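Side-chain contacts in inositol monophosphatase family protein (Staphylococcus aureus subsp. aureus MSSA476, PDB 4I3Y), which probably hydrolyses inositol monophosphates to inositol and phosphate in a magnesium-dependent reaction that lithium inhibits: residues Q13-D16 against K17-S21; K24-D27 against N28-P31; M170-D173 against T174-D177. One frame throughout, in Å; residues are numbered along the deposited sequence.

Contact 1: Q13-D16 against K17-S21; sequences QQID and KLICS
D16 and C20, one helical turn apart, meet through both backbone and side chain. The amide N of C20 donates to the carbonyl O of D16 at 2.8 Å with an N-H...O angle of 173°. C20 SG is turned back beside its own backbone N (chi1 -73°), which brings the sulfur to 3.6 Å from D16 OD1; CB of C20 rests 3.5 Å from D16 O. The carboxylate itself is positioned from outside the turn: Y125 OH is hydrogen-bonded to OD1 and K136 NZ forms a salt bridge with OD2. Each carboxylate oxygen of this buried acid therefore has a partner, and the lysine would probably stabilise the charged form. D16 CG is anti to the backbone N (chi1 -176°), the setting that carries the acid out toward those two residues.

Both segments belong to helix 12-35, near its start, in the layered alpha/beta fold of the inositol monophosphatase family. Here the helix packs beside helix 51-67 and on strands 120-128 and 133-138 of the seven-stranded sheet. K17 sits on the exposed side: its N is bonded to Q13 O at 2.8 Å, and its CB lies against the same oxygen at 3.3 Å, while the rest of the chain runs off from the turn. I15 does the apolar work. Its CG2 approaches I19 CG1 at 4.3 Å, a loose touch between branches along one flank, whereas I19 CG1 is closer to the carbonyl, 3.5 Å from I15 O. That oxygen accepts from I19 N at 3.0 Å. Beyond the turn I15 packs on L123 and I19 on F60 and F63, with L18 touching F63 and Y67.

Contact 2: K24-D27 against N28-P31; sequences KQID and NVIP
The flat amides of Q25 and N28 do not stack; one water joins them, donating to Q25 OE1 at 2.7 Å and accepting from N28 ND2 at 3.2 Å. The carbonyl O of Q25 stands off to one side of the N28 amide plane, 3.5 Å from N28 CB. With CG of N28 beside the backbone N (chi1 -62°), the amide carries ND2 toward the water, 3.7 Å from Q25 O. The other end of the Q25 amide, NE2, is bonded to W22 O. A third flat group, the carboxylate of D27, is held by Y127 OH through OD1 and by a salt bridge from K24 NZ to D27 OD2, 3.3 Å, whose hydrogen bond is weak; Y127 OH also bonds K24 NZ.

This is a kink in helix 12-35, and P31 explains part of it: with no N-H to give, its ring places CD 3.1 Å from D27 O. One residue earlier, I26 O is shared: it accepts from I30 N at an N-H...O angle of 160° and from V29 N at 138°, the second donor standing well above the carbonyl plane, while N28 N reaches Q25 O by only a weak bond. On the buried flank, I30 CD1 meets I26 CG2 at 3.5 Å as the two side chains pass at a slant, with I30 also touching I56 and I26 touching Q59 of helix 51-67.

Contact 3: M170-D173 against T174-D177; sequences MNLD and TVQD
V175 N donates to N171 O at 3.0 Å, and the next two amides repeat the pattern from Q176 to L172 and from D177 to D173, so the helical bonding starts with the carbonyl of N171. N171 is the N-cap of helix 172-181, the helix of a beta-alpha-beta unit that connects strands 162-164 and 184-185. Its extended backbone (psi 134°) marks the change from loop to helix, and its side chain supplies the capping bond: OD1 takes D173 N at 3.0 Å with an N-H...O angle of 158°. The donor approaches from well above the amide plane, away from the usual lone-pair directions, so the N-H direction is good but the acceptor geometry is poor.

V175 is the apolar centre. With CG1 anti to its backbone N (chi1 174°), CG2 is left beside that N and over the start of the helix, where it meets M170 CB at 3.7 Å, N171 O at 3.4 Å and, more loosely, L172 CD1 at 4.4 Å. M170 lies at a slant to V175, and its side chain also touches F165 and L261 of helix 254-262. T174 packs on Y267 and R271; its placement against the N171 amide is doubtful because the two groups are modelled too close. T174 OG1 is buried and has no polar partner in the model. At the subunit interface, L172 and Q176 pack on Q176 and L172 of the second subunit, respectively. At the far end, CG of D177 lies beside its own N, 3.3 Å from D173 O, a close approach of a carboxylate to a carbonyl and not a bond.

Contacts 1 and 2 follow one another along helix 12-35, their centres 16 Å apart; contact 3 lies on the opposite side of the chain's centre, its nearest atoms about 30 Å from contact 2. All three are partly buried. Contacts 1 and 2 each place an acid against a tyrosine of strand 120-128, and in contact 1, a stretch of regular helix, D16 is also paired to K136. Contact 2 departs from that regularity with a shared carbonyl, a proline and a bridging water. Contact 3 begins a helix, so a side-chain cap takes over where no earlier turn exists, and among the three it alone touches the second subunit.

Contact 1: Q13-D16 against K17-S21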
ATOM      1  N   GLN A  13     -31.654  -0.619   7.394  1.00 21.07           N
ATOM      2  CA  GLN A  13     -30.982   0.546   7.973  1.00 19.88           C
ATOM      3  C   GLN A  13     -30.833   0.453   9.444  1.00 18.91           C
ATOM      4  O   GLN A  13     -29.769   0.862   9.996  1.00 18.42           O
ATOM      5  CB  GLN A  13     -31.500   1.940   7.464  1.00 22.69           C
ATOM      6  CG  GLN A  13     -32.708   1.965   6.556  1.00 29.25           C
ATOM      7  CD  GLN A  13     -32.648   1.160   5.247  1.00 27.37           C
ATOM      8  OE1 GLN A  13     -31.724   1.287   4.404  1.00 31.27           O
ATOM      9  NE2 GLN A  13     -33.677   0.367   5.050  1.00 29.37           N
ATOM     10  N   GLN A  14     -31.819  -0.141  10.122  1.00 15.84           N
ATOM     11  CA  GLN A  14     -31.607  -0.393  11.567  1.00 16.00           C
ATOM     12  C   GLN A  14     -30.504  -1.399  11.835  1.00 15.92           C
ATOM     13  O   GLN A  14     -29.727  -1.288  12.795  1.00 15.38           O
ATOM     14  CB  GLN A  14     -32.870  -0.911  12.238  1.00 16.43           C
ATOM     15  CG  GLN A  14     -33.978   0.130  12.246  1.00 17.64           C
ATOM     16  CD  GLN A  14     -35.264  -0.445  12.815  1.00 20.76           C
ATOM     17  OE1 GLN A  14     -35.848   0.149  13.725  1.00 22.43           O
ATOM     18  NE2 GLN A  14     -35.708  -1.581  12.299  1.00 16.27           N
ATOM     19  N   ILE A  15     -30.440  -2.408  11.001  1.00 15.93           N
ATOM     20  CA  ILE A  15     -29.326  -3.332  11.188  1.00 17.19           C
ATOM     21  C   ILE A  15     -28.006  -2.574  10.881  1.00 16.02           C
ATOM     22  O   ILE A  15     -27.036  -2.642  11.655  1.00 16.57           O
ATOM     23  CB  ILE A  15     -29.478  -4.598  10.331  1.00 17.00           C
ATOM     24  CG1 ILE A  15     -30.884  -5.281  10.571  1.00 20.53           C
ATOM     25  CG2 ILE A  15     -28.264  -5.488  10.580  1.00 17.57           C
ATOM     26  CD1 ILE A  15     -31.245  -6.425   9.597  1.00 21.97           C
ATOM     27  N   ASP A  16     -27.978  -1.872   9.754  1.00 16.26           N
ATOM     28  CA  ASP A  16     -26.740  -1.132   9.404  1.00 17.07           C
ATOM     29  C   ASP A  16     -26.288  -0.211  10.531  1.00 17.71           C
ATOM     30  O   ASP A  16     -25.072  -0.149  10.871  1.00 18.95           O
ATOM     31  CB  ASP A  16     -26.908  -0.354   8.103  1.00 18.63           C
ATOM     32  CG  ASP A  16     -25.638   0.324   7.679  1.00 20.00           C
ATOM     33  OD1 ASP A  16     -24.593  -0.353   7.486  1.00 19.26           O
ATOM     34  OD2 ASP A  16     -25.691   1.549   7.542  1.00 18.73           O
ATOM     35  N   LYS A  17     -27.265   0.508  11.128  1.00 20.17           N
ATOM     36  CA  LYS A  17     -26.995   1.380  12.260  1.00 21.19           C
ATOM     37  C   LYS A  17     -26.335   0.616  13.411  1.00 20.32           C
ATOM     38  O   LYS A  17     -25.290   1.069  13.962  1.00 19.01           O
ATOM     39  CB  LYS A  17     -28.287   2.058  12.740  1.00 24.02           C
ATOM     40  CG  LYS A  17     -28.102   2.854  14.032  1.00 30.24           C
ATOM     41  CD  LYS A  17     -29.081   4.023  14.068  1.00 34.07           C
ATOM     42  CE  LYS A  17     -29.234   4.640  15.453  1.00 35.12           C
ATOM     43  NZ  LYS A  17     -28.652   6.009  15.423  1.00 35.60           N
ATOM     44  N   LEU A  18     -26.891  -0.552  13.771  1.00 18.95           N
ATOM     45  CA  LEU A  18     -26.221  -1.388  14.834  1.00 19.86           C
ATOM     46  C   LEU A  18     -24.763  -1.792  14.473  1.00 19.12           C
ATOM     47  O   LEU A  18     -23.866  -1.759  15.321  1.00 17.27           O
ATOM     48  CB  LEU A  18     -26.993  -2.645  15.151  1.00 19.16           C
ATOM     49  CG  LEU A  18     -27.985  -2.795  16.314  1.00 22.84           C
ATOM     50  CD1 LEU A  18     -28.173  -1.504  17.071  1.00 20.32           C
ATOM     51  CD2 LEU A  18     -29.295  -3.479  15.881  1.00 19.99           C
ATOM     52  N   ILE A  19     -24.565  -2.234  13.236  1.00 19.37           N
ATOM     53  CA  ILE A  19     -23.242  -2.762  12.857  1.00 18.22           C
ATOM     54  C   ILE A  19     -22.235  -1.596  12.833  1.00 20.52           C
ATOM     55  O   ILE A  19     -21.150  -1.686  13.460  1.00 21.50           O
ATOM     56  CB  ILE A  19     -23.277  -3.438  11.477  1.00 17.03           C
ATOM     57  CG1 ILE A  19     -24.164  -4.692  11.463  1.00 15.62           C
ATOM     58  CG2 ILE A  19     -21.869  -3.873  11.082  1.00 15.44           C
ATOM     59  CD1 ILE A  19     -23.594  -5.796  12.328  1.00 16.03           C
ATOM     60  N   CYS A  20     -22.592  -0.499  12.136  1.00 18.98           N
ATOM     61  CA  CYS A  20     -21.651   0.604  12.015  1.00 19.60           C
ATOM     62  C   CYS A  20     -21.270   1.064  13.371  1.00 18.70           C
ATOM     63  O   CYS A  20     -20.138   1.454  13.611  1.00 21.76           O
ATOM     64  CB  CYS A  20     -22.199   1.803  11.255  1.00 17.59           C
ATOM     65  SG  CYS A  20     -22.348   1.545   9.517  1.00 20.32           S
ATOM     66  N   SER A  21     -22.234   1.071  14.278  1.00 20.83           N
ATOM     67  CA  SER A  21     -21.984   1.526  15.652  1.00 18.93           C
ATOM     68  C   SER A  21     -21.007   0.571  16.444  1.00 20.98           C
ATOM     69  O   SER A  21     -20.043   1.015  17.140  1.00 19.59           O
ATOM     70  CB  SER A  21     -23.353   1.737  16.318  1.00 21.97           C
ATOM     71  OG  SER A  21     -23.131   2.083  17.652  1.00 28.58           O
TER

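Contact 2: K24-D27 against N28-P31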
ATOM      1  N   LYS A  24     -17.473   1.153  14.706  1.00 25.04           N
ATOM      2  CA  LYS A  24     -16.867   2.383  15.175  1.00 26.75           C
ATOM      3  C   LYS A  24     -16.475   2.347  16.650  1.00 25.62           C
ATOM      4  O   LYS A  24     -15.481   2.958  17.043  1.00 26.62           O
ATOM      5  CB  LYS A  24     -17.724   3.624  14.829  1.00 29.05           C
ATOM      6  CG  LYS A  24     -17.841   3.906  13.326  1.00 27.85           C
ATOM      7  CD  LYS A  24     -16.503   4.185  12.605  1.00 29.07           C
ATOM      8  CE  LYS A  24     -15.583   5.285  13.191  1.00 24.98           C
ATOM      9  NZ  LYS A  24     -14.227   5.239  12.483  1.00 23.53           N
ATOM     10  N   GLN A  25     -17.180   1.604  17.480  1.00 26.88           N
ATOM     11  CA  GLN A  25     -16.729   1.527  18.892  1.00 26.39           C
ATOM     12  C   GLN A  25     -15.612   0.476  19.165  1.00 25.78           C
ATOM     13  O   GLN A  25     -15.071   0.368  20.269  1.00 23.90           O
ATOM     14  CB  GLN A  25     -17.926   1.291  19.780  1.00 32.10           C
ATOM     15  CG  GLN A  25     -18.551  -0.070  19.613  1.00 35.81           C
ATOM     16  CD  GLN A  25     -17.847  -1.104  20.481  1.00 42.71           C
ATOM     17  OE1 GLN A  25     -17.433  -0.781  21.614  1.00 38.36           O
ATOM     18  NE2 GLN A  25     -17.670  -2.356  19.944  1.00 40.61           N
ATOM     19  N   ILE A  26     -15.248  -0.296  18.146  1.00 24.60           N
ATOM     20  CA  ILE A  26     -14.045  -1.110  18.217  1.00 23.03           C
ATOM     21  C   ILE A  26     -12.738  -0.195  18.143  1.00 19.24           C
ATOM     22  O   ILE A  26     -11.701  -0.615  18.572  1.00 18.34           O
ATOM     23  CB  ILE A  26     -14.101  -2.244  17.137  1.00 26.15           C
ATOM     24  CG1 ILE A  26     -13.628  -3.590  17.691  1.00 27.01           C
ATOM     25  CG2 ILE A  26     -13.326  -1.848  15.894  1.00 26.99           C
ATOM     26  CD1 ILE A  26     -14.669  -4.321  18.501  1.00 25.09           C
ATOM     27  N   ASP A  27     -12.818   1.041  17.642  1.00 18.52           N
ATOM     28  CA  ASP A  27     -11.748   2.040  17.801  1.00 18.00           C
ATOM     29  C   ASP A  27     -11.253   2.209  19.254  1.00 19.32           C
ATOM     30  O   ASP A  27     -10.099   2.507  19.484  1.00 21.84           O
ATOM     31  CB  ASP A  27     -12.295   3.393  17.388  1.00 19.24           C
ATOM     32  CG  ASP A  27     -12.534   3.491  15.887  1.00 22.87           C
ATOM     33  OD1 ASP A  27     -12.372   2.484  15.167  1.00 23.05           O
ATOM     34  OD2 ASP A  27     -12.877   4.584  15.426  1.00 25.50           O
ATOM     35  N   ASN A  28     -12.159   2.051  20.221  1.00 20.30           N
ATOM     36  CA  ASN A  28     -11.859   2.198  21.636  1.00 23.89           C
ATOM     37  C   ASN A  28     -11.113   0.969  22.158  1.00 26.70           C
ATOM     38  O   ASN A  28     -10.296   1.071  23.068  1.00 31.71           O
ATOM     39  CB  ASN A  28     -13.149   2.423  22.418  1.00 22.33           C
ATOM     40  CG  ASN A  28     -13.849   3.701  22.004  1.00 23.63           C
ATOM     41  OD1 ASN A  28     -13.222   4.674  21.673  1.00 25.31           O
ATOM     42  ND2 ASN A  28     -15.133   3.677  21.987  1.00 24.64           N
ATOM     43  N   VAL A  29     -11.351  -0.180  21.541  1.00 27.38           N
ATOM     44  CA  VAL A  29     -10.822  -1.466  22.020  1.00 25.54           C
ATOM     45  C   VAL A  29      -9.447  -1.808  21.412  1.00 25.05           C
ATOM     46  O   VAL A  29      -8.570  -2.343  22.080  1.00 20.32           O
ATOM     47  CB  VAL A  29     -11.814  -2.608  21.641  1.00 31.39           C
ATOM     48  CG1 VAL A  29     -11.390  -3.957  22.226  1.00 32.44           C
ATOM     49  CG2 VAL A  29     -13.258  -2.263  22.036  1.00 33.06           C
ATOM     50  N   ILE A  30      -9.274  -1.563  20.114  1.00 21.57           N
ATOM     51  CA  ILE A  30      -8.066  -2.052  19.418  1.00 20.27           C
ATOM     52  C   ILE A  30      -6.697  -1.508  19.885  1.00 19.18           C
ATOM     53  O   ILE A  30      -5.711  -2.255  19.868  1.00 16.85           O
ATOM     54  CB  ILE A  30      -8.180  -1.883  17.884  1.00 19.97           C
ATOM     55  CG1 ILE A  30      -9.214  -2.870  17.380  1.00 20.31           C
ATOM     56  CG2 ILE A  30      -6.919  -2.314  17.220  1.00 18.72           C
ATOM     57  CD1 ILE A  30      -9.836  -2.452  16.059  1.00 23.69           C
ATOM     58  N   PRO A  31      -6.613  -0.220  20.282  1.00 18.74           N
ATOM     59  CA  PRO A  31      -5.252   0.285  20.645  1.00 21.14           C
ATOM     60  C   PRO A  31      -4.680  -0.542  21.786  1.00 23.29           C
ATOM     61  O   PRO A  31      -3.505  -0.907  21.784  1.00 25.55           O
ATOM     62  CB  PRO A  31      -5.520   1.743  21.055  1.00 20.22           C
ATOM     63  CG  PRO A  31      -6.738   2.097  20.279  1.00 20.21           C
ATOM     64  CD  PRO A  31      -7.590   0.866  20.202  1.00 19.83           C
TER
HETATM   65  O   HOH W   1     -16.522   1.116  23.333  1.00 26.70           O

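Contact 3: M170-D173 against T174-D177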
ATOM      1  N   MET A 170       2.199 -18.045  -7.671  1.00 22.74           N
ATOM      2  CA  MET A 170       1.832 -18.296  -9.018  1.00 22.14           C
ATOM      3  C   MET A 170       3.055 -18.684  -9.829  1.00 21.89           C
ATOM      4  O   MET A 170       4.201 -18.355  -9.490  1.00 19.16           O
ATOM      5  CB  MET A 170       1.267 -17.043  -9.677  1.00 26.42           C
ATOM      6  CG  MET A 170      -0.199 -16.737  -9.485  1.00 30.94           C
ATOM      7  SD  MET A 170      -0.467 -15.247 -10.516  1.00 34.39           S
ATOM      8  CE  MET A 170      -2.021 -14.797  -9.774  1.00 28.66           C
ATOM      9  N   ASN A 171       2.780 -19.343 -10.950  1.00 20.13           N
ATOM     10  CA  ASN A 171       3.824 -19.663 -11.894  1.00 21.81           C
ATOM     11  C   ASN A 171       4.417 -18.347 -12.405  1.00 22.45           C
ATOM     12  O   ASN A 171       3.675 -17.399 -12.780  1.00 22.43           O
ATOM     13  CB  ASN A 171       3.139 -20.420 -13.032  1.00 25.28           C
ATOM     14  CG  ASN A 171       3.727 -20.126 -14.375  1.00 31.74           C
ATOM     15  OD1 ASN A 171       4.935 -20.193 -14.584  1.00 28.62           O
ATOM     16  ND2 ASN A 171       2.852 -19.831 -15.326  1.00 40.18           N
ATOM     17  N   LEU A 172       5.750 -18.270 -12.456  1.00 22.54           N
ATOM     18  CA  LEU A 172       6.408 -17.030 -12.838  1.00 21.43           C
ATOM     19  C   LEU A 172       6.116 -16.520 -14.256  1.00 20.87           C
ATOM     20  O   LEU A 172       6.167 -15.305 -14.480  1.00 19.45           O
ATOM     21  CB  LEU A 172       7.903 -17.139 -12.666  1.00 24.04           C
ATOM     22  CG  LEU A 172       8.519 -16.933 -11.270  1.00 27.17           C
ATOM     23  CD1 LEU A 172       7.562 -16.386 -10.244  1.00 26.73           C
ATOM     24  CD2 LEU A 172       9.255 -18.158 -10.766  1.00 28.60           C
ATOM     25  N   ASP A 173       5.807 -17.420 -15.199  1.00 19.76           N
ATOM     26  CA  ASP A 173       5.537 -17.008 -16.566  1.00 20.89           C
ATOM     27  C   ASP A 173       4.262 -16.252 -16.523  1.00 18.79           C
ATOM     28  O   ASP A 173       4.132 -15.242 -17.171  1.00 17.74           O
ATOM     29  CB  ASP A 173       5.282 -18.190 -17.497  1.00 23.97           C
ATOM     30  CG  ASP A 173       6.475 -18.575 -18.278  1.00 32.31           C
ATOM     31  OD1 ASP A 173       7.617 -18.400 -17.791  1.00 31.48           O
ATOM     32  OD2 ASP A 173       6.257 -19.082 -19.395  1.00 37.15           O
ATOM     33  N   THR A 174       3.300 -16.773 -15.777  1.00 18.64           N
ATOM     34  CA  THR A 174       2.033 -16.044 -15.689  1.00 19.38           C
ATOM     35  C   THR A 174       2.118 -14.754 -14.895  1.00 17.97           C
ATOM     36  O   THR A 174       1.568 -13.739 -15.299  1.00 17.85           O
ATOM     37  CB  THR A 174       0.743 -16.916 -15.501  1.00 21.50           C
ATOM     38  OG1 THR A 174      -0.257 -16.222 -14.748  1.00 21.90           O
ATOM     39  CG2 THR A 174       0.960 -18.292 -15.011  1.00 16.63           C
ATOM     40  N   VAL A 175       2.948 -14.746 -13.862  1.00 16.97           N
ATOM     41  CA  VAL A 175       3.277 -13.456 -13.231  1.00 16.49           C
ATOM     42  C   VAL A 175       3.858 -12.449 -14.254  1.00 16.52           C
ATOM     43  O   VAL A 175       3.437 -11.288 -14.354  1.00 16.36           O
ATOM     44  CB  VAL A 175       4.273 -13.661 -12.071  1.00 16.19           C
ATOM     45  CG1 VAL A 175       4.709 -12.288 -11.538  1.00 15.49           C
ATOM     46  CG2 VAL A 175       3.621 -14.483 -10.950  1.00 15.21           C
ATOM     47  N   GLN A 176       4.836 -12.897 -15.029  1.00 17.51           N
ATOM     48  CA  GLN A 176       5.411 -12.041 -16.086  1.00 17.40           C
ATOM     49  C   GLN A 176       4.329 -11.545 -17.077  1.00 16.67           C
ATOM     50  O   GLN A 176       4.271 -10.337 -17.432  1.00 16.82           O
ATOM     51  CB  GLN A 176       6.597 -12.748 -16.758  1.00 18.82           C
ATOM     52  CG  GLN A 176       7.436 -11.856 -17.716  1.00 21.72           C
ATOM     53  CD  GLN A 176       8.130 -10.686 -17.032  1.00 22.44           C
ATOM     54  OE1 GLN A 176       7.747  -9.536 -17.232  1.00 30.11           O
ATOM     55  NE2 GLN A 176       9.132 -10.956 -16.239  1.00 22.98           N
ATOM     56  N   ASP A 177       3.409 -12.422 -17.474  1.00 15.80           N
ATOM     57  CA  ASP A 177       2.403 -12.015 -18.444  1.00 15.47           C
ATOM     58  C   ASP A 177       1.476 -10.955 -17.871  1.00 15.28           C
ATOM     59  O   ASP A 177       1.042 -10.046 -18.616  1.00 15.49           O
ATOM     60  CB  ASP A 177       1.597 -13.181 -19.018  1.00 16.42           C
ATOM     61  CG  ASP A 177       2.466 -14.149 -19.818  1.00 18.15           C
ATOM     62  OD1 ASP A 177       3.523 -13.702 -20.334  1.00 18.86           O
ATOM     63  OD2 ASP A 177       2.091 -15.365 -19.894  1.00 18.57           O
TER